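Local coordinates for protein putative phosphoribosyltransferase (Neisseria gonorrhoeae, PDB 5VOG) that binds the alarmone ppGpp and is probably a type I phosphoribosyltransferase, at residues A[114-117]-A[118-122]. Numbering follows the deposited sequence.
Sequences MEFC and LKELL. With G4P (guanosine-5',3'-tetraphosphate), chain D.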
ATOM      1  N   MET A 114      16.642   4.564  -1.735  1.00 23.42           N
ATOM      2  CA  MET A 114      16.969   3.563  -0.730  1.00 24.01           C
ATOM      3  C   MET A 114      18.019   4.084   0.246  1.00 24.05           C
ATOM      4  O   MET A 114      17.868   3.949   1.465  1.00 24.64           O
ATOM      5  CB  MET A 114      17.451   2.292  -1.422  1.00 25.59           C
ATOM      6  CG  MET A 114      17.602   1.103  -0.499  1.00 29.52           C
ATOM      7  SD  MET A 114      18.296  -0.298  -1.399  1.00 33.76           S
ATOM      8  CE  MET A 114      16.975  -0.584  -2.571  1.00 32.85           C
ATOM      9  N   GLU A 115      19.093   4.689  -0.277  1.00 25.20           N
ATOM     10  CA  GLU A 115      20.120   5.243   0.601  1.00 25.29           C
ATOM     11  C   GLU A 115      19.549   6.327   1.503  1.00 25.21           C
ATOM     12  O   GLU A 115      19.850   6.372   2.702  1.00 26.83           O
ATOM     13  CB  GLU A 115      21.289   5.806  -0.211  1.00 28.60           C
ATOM     14  CG  GLU A 115      22.336   6.477   0.691  1.00 32.36           C
ATOM     15  CD  GLU A 115      23.434   7.226  -0.055  1.00 37.98           C
ATOM     16  OE1 GLU A 115      23.856   6.796  -1.140  1.00 38.18           O
ATOM     17  OE2 GLU A 115      23.892   8.263   0.470  1.00 43.04           O
ATOM     18  N   PHE A 116      18.725   7.214   0.939  1.00 24.70           N
ATOM     19  CA  PHE A 116      18.130   8.291   1.720  1.00 24.40           C
ATOM     20  C   PHE A 116      17.305   7.731   2.872  1.00 23.63           C
ATOM     21  O   PHE A 116      17.449   8.156   4.027  1.00 26.39           O
ATOM     22  CB  PHE A 116      17.270   9.168   0.801  1.00 25.33           C
ATOM     23  CG  PHE A 116      16.501  10.250   1.514  1.00 26.32           C
ATOM     24  CD1 PHE A 116      17.048  11.509   1.696  1.00 29.46           C
ATOM     25  CD2 PHE A 116      15.212  10.022   1.968  1.00 25.67           C
ATOM     26  CE1 PHE A 116      16.333  12.505   2.340  1.00 30.53           C
ATOM     27  CE2 PHE A 116      14.500  11.019   2.616  1.00 26.39           C
ATOM     28  CZ  PHE A 116      15.050  12.255   2.796  1.00 29.10           C
ATOM     29  N   CYS A 117      16.443   6.756   2.578  1.00 22.30           N
ATOM     30  CA  CYS A 117      15.559   6.237   3.614  1.00 23.35           C
ATOM     31  C   CYS A 117      16.328   5.443   4.660  1.00 23.78           C
ATOM     32  O   CYS A 117      16.028   5.539   5.854  1.00 25.40           O
ATOM     33  CB  CYS A 117      14.473   5.367   2.995  1.00 23.41           C
ATOM     34  SG  CYS A 117      13.254   6.290   2.042  1.00 23.58           S
ATOM     35  N   LEU A 118      17.292   4.621   4.231  1.00 24.06           N
ATOM     36  CA  LEU A 118      18.051   3.832   5.195  1.00 24.50           C
ATOM     37  C   LEU A 118      18.886   4.725   6.102  1.00 27.09           C
ATOM     38  O   LEU A 118      18.960   4.490   7.314  1.00 27.79           O
ATOM     39  CB  LEU A 118      18.933   2.819   4.465  1.00 25.69           C
ATOM     40  CG  LEU A 118      18.136   1.731   3.730  1.00 27.46           C
ATOM     41  CD1 LEU A 118      19.056   0.781   2.942  1.00 28.29           C
ATOM     42  CD2 LEU A 118      17.240   0.959   4.707  1.00 30.07           C
ATOM     43  N   LYS A 119      19.526   5.754   5.539  1.00 28.17           N
ATOM     44  CA  LYS A 119      20.282   6.684   6.374  1.00 28.96           C
ATOM     45  C   LYS A 119      19.386   7.342   7.415  1.00 28.68           C
ATOM     46  O   LYS A 119      19.782   7.501   8.575  1.00 32.05           O
ATOM     47  CB  LYS A 119      20.959   7.741   5.507  1.00 32.33           C
ATOM     48  CG  LYS A 119      22.248   7.259   4.856  1.00 37.88           C
ATOM     49  CD  LYS A 119      22.979   8.403   4.174  1.00 41.28           C
ATOM     50  CE  LYS A 119      24.329   7.955   3.640  1.00 45.50           C
ATOM     51  NZ  LYS A 119      25.078   9.076   3.015  1.00 48.22           N
ATOM     52  N   GLU A 120      18.169   7.726   7.022  1.00 26.96           N
ATOM     53  CA  GLU A 120      17.267   8.353   7.979  1.00 26.50           C
ATOM     54  C   GLU A 120      16.818   7.370   9.049  1.00 26.63           C
ATOM     55  O   GLU A 120      16.728   7.730  10.226  1.00 28.01           O
ATOM     56  CB  GLU A 120      16.058   8.940   7.250  1.00 29.08           C
ATOM     57  CG  GLU A 120      16.384  10.153   6.406  1.00 34.52           C
ATOM     58  CD  GLU A 120      16.999  11.275   7.219  1.00 39.85           C
ATOM     59  OE1 GLU A 120      16.445  11.610   8.285  1.00 40.03           O
ATOM     60  OE2 GLU A 120      18.041  11.816   6.793  1.00 43.52           O
ATOM     61  N   LEU A 121      16.522   6.123   8.665  1.00 25.42           N
ATOM     62  CA  LEU A 121      16.032   5.157   9.642  1.00 26.30           C
ATOM     63  C   LEU A 121      17.129   4.669  10.581  1.00 28.12           C
ATOM     64  O   LEU A 121      16.822   4.233  11.697  1.00 29.75           O
ATOM     65  CB  LEU A 121      15.369   3.980   8.919  1.00 26.46           C
ATOM     66  CG  LEU A 121      14.062   4.346   8.199  1.00 25.56           C
ATOM     67  CD1 LEU A 121      13.604   3.223   7.285  1.00 26.68           C
ATOM     68  CD2 LEU A 121      12.972   4.684   9.212  1.00 26.22           C
ATOM     69  N   LEU A 122      18.398   4.761  10.180  1.00 28.85           N
ATOM     70  CA  LEU A 122      19.480   4.396  11.087  1.00 30.76           C
ATOM     71  C   LEU A 122      19.664   5.407  12.210  1.00 33.70           C
ATOM     72  O   LEU A 122      20.401   5.123  13.161  1.00 36.19           O
ATOM     73  CB  LEU A 122      20.791   4.227  10.316  1.00 33.40           C
ATOM     74  CG  LEU A 122      20.873   2.953   9.474  1.00 35.01           C
ATOM     75  CD1 LEU A 122      22.160   2.916   8.663  1.00 38.07           C
ATOM     76  CD2 LEU A 122      20.751   1.717  10.353  1.00 34.79           C
TER
HETATM   77  PB  G4P D 203      15.728   3.095  -5.488  1.00 25.52           P
HETATM   78  O1B G4P D 203      16.412   3.905  -4.505  1.00 26.06           O
HETATM   79  O2B G4P D 203      16.647   2.355  -6.485  1.00 26.31           O
HETATM   80  O3B G4P D 203      14.769   2.075  -4.797  1.00 25.55           O
HETATM   81  O3A G4P D 203      14.707   3.977  -6.339  1.00 26.61           O
HETATM   82  PA  G4P D 203      14.940   5.275  -7.225  1.00 26.47           P
HETATM   83  O1A G4P D 203      15.176   6.467  -6.380  1.00 29.15           O
HETATM   84  O2A G4P D 203      16.018   5.005  -8.243  1.00 27.40           O
HETATM   85  O5' G4P D 203      13.537   5.331  -8.016  1.00 28.20           O
HETATM   86  C5' G4P D 203      12.987   6.556  -8.537  1.00 27.05           C
HETATM   87  C4' G4P D 203      11.688   6.230  -9.225  1.00 26.01           C
HETATM   88  O4' G4P D 203      11.942   5.509 -10.443  1.00 27.16           O
HETATM   89  C3' G4P D 203      10.733   5.358  -8.403  1.00 25.34           C
HETATM   90  O3' G4P D 203       9.486   6.068  -8.242  1.00 25.23           O
HETATM   91  C2' G4P D 203      10.533   4.083  -9.226  1.00 25.30           C
HETATM   92  O2' G4P D 203       9.204   3.566  -9.177  1.00 26.79           O
HETATM   93  C1' G4P D 203      10.908   4.566 -10.625  1.00 25.70           C
HETATM   94  N9  G4P D 203      11.437   3.485 -11.459  1.00 25.63           N
HETATM   95  C8  G4P D 203      12.744   3.092 -11.565  1.00 27.32           C
HETATM   96  N7  G4P D 203      12.911   2.079 -12.383  1.00 27.05           N
HETATM   97  C5  G4P D 203      11.633   1.791 -12.839  1.00 25.70           C
HETATM   98  C6  G4P D 203      11.160   0.805 -13.762  1.00 26.54           C
HETATM   99  O6  G4P D 203      11.827  -0.038 -14.370  1.00 26.74           O
HETATM  100  N1  G4P D 203       9.794   0.879 -13.949  1.00 26.91           N
HETATM  101  C2  G4P D 203       8.961   1.778 -13.334  1.00 25.97           C
HETATM  102  N2  G4P D 203       7.664   1.718 -13.649  1.00 27.57           N
HETATM  103  N3  G4P D 203       9.387   2.699 -12.474  1.00 26.18           N
HETATM  104  C4  G4P D 203      10.718   2.652 -12.276  1.00 25.66           C
HETATM  105  PC  G4P D 203       9.257   7.145  -7.108  1.00 25.36           P
HETATM  106  O1C G4P D 203       9.814   8.466  -7.507  1.00 27.00           O
HETATM  107  O2C G4P D 203       9.868   6.547  -5.870  1.00 24.50           O
HETATM  108  O3C G4P D 203       7.675   7.200  -6.922  1.00 24.62           O
HETATM  109  PD  G4P D 203       6.580   6.167  -6.394  1.00 23.07           P
HETATM  110  O1D G4P D 203       7.330   5.107  -5.658  1.00 23.04           O
HETATM  111  O2D G4P D 203       5.652   6.994  -5.475  1.00 23.37           O
HETATM  112  O3D G4P D 203       5.844   5.698  -7.622  1.00 24.82           O
HETATM  113  O   HOH W   1      18.993  10.577   4.510  1.00 47.86           O
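Glu115 and Lys119, one helical turn apart, form a salt bridge, with Glu115 OE2 2.9 Å from Lys119 NZ. The ammonium meets this oxygen on its anti side, 33° out of the carboxylate plane. Both side chains are extended and run alongside each other; in Glu115 CG stands anti to the backbone N (chi1 176°), which carries the carboxylate out beside the lysine chain. The other oxygen, OE1, accepts from Lys144 N, so the two bonds together restrain the carboxylate's rotation.

The backbone bonds are those of an alpha-helix, each from residue i+4 to i: Leu118 N to Met114 O, Lys119 N to Glu115 O, Glu120 N to Phe116 O (3.1 Å) and Leu121 N to Cys117 O. Phe116 O is gripped twice, since a water also donates to it and to Glu120 OE2, a link permitted by the fold of the Glu120 chain at chi2 (-58°). Glu120 OE1 pairs with Lys123.

Met114 CG lies 3.7 Å from Leu118 CD1, the two chains side by side and pointing the same way, and Glu120 CG sits 4.3 Å above one face of the Phe116 ring, toward its rim.

In the first turn of the helix, Met114 N donates to O1B, on the terminal phosphate of the 5'-diphosphate of ppGpp (2.9 Å), consistent with the type I phosphoribosyltransferase habit of holding phosphate at a helix N-terminus, where the helix dipole would probably favour the anion. Helix 112-121 packs Leu118 and Leu121 against Val103 of strand 101-105 and Met114 against Val133 of strand 129-133, while Phe116 touches strand 78-85.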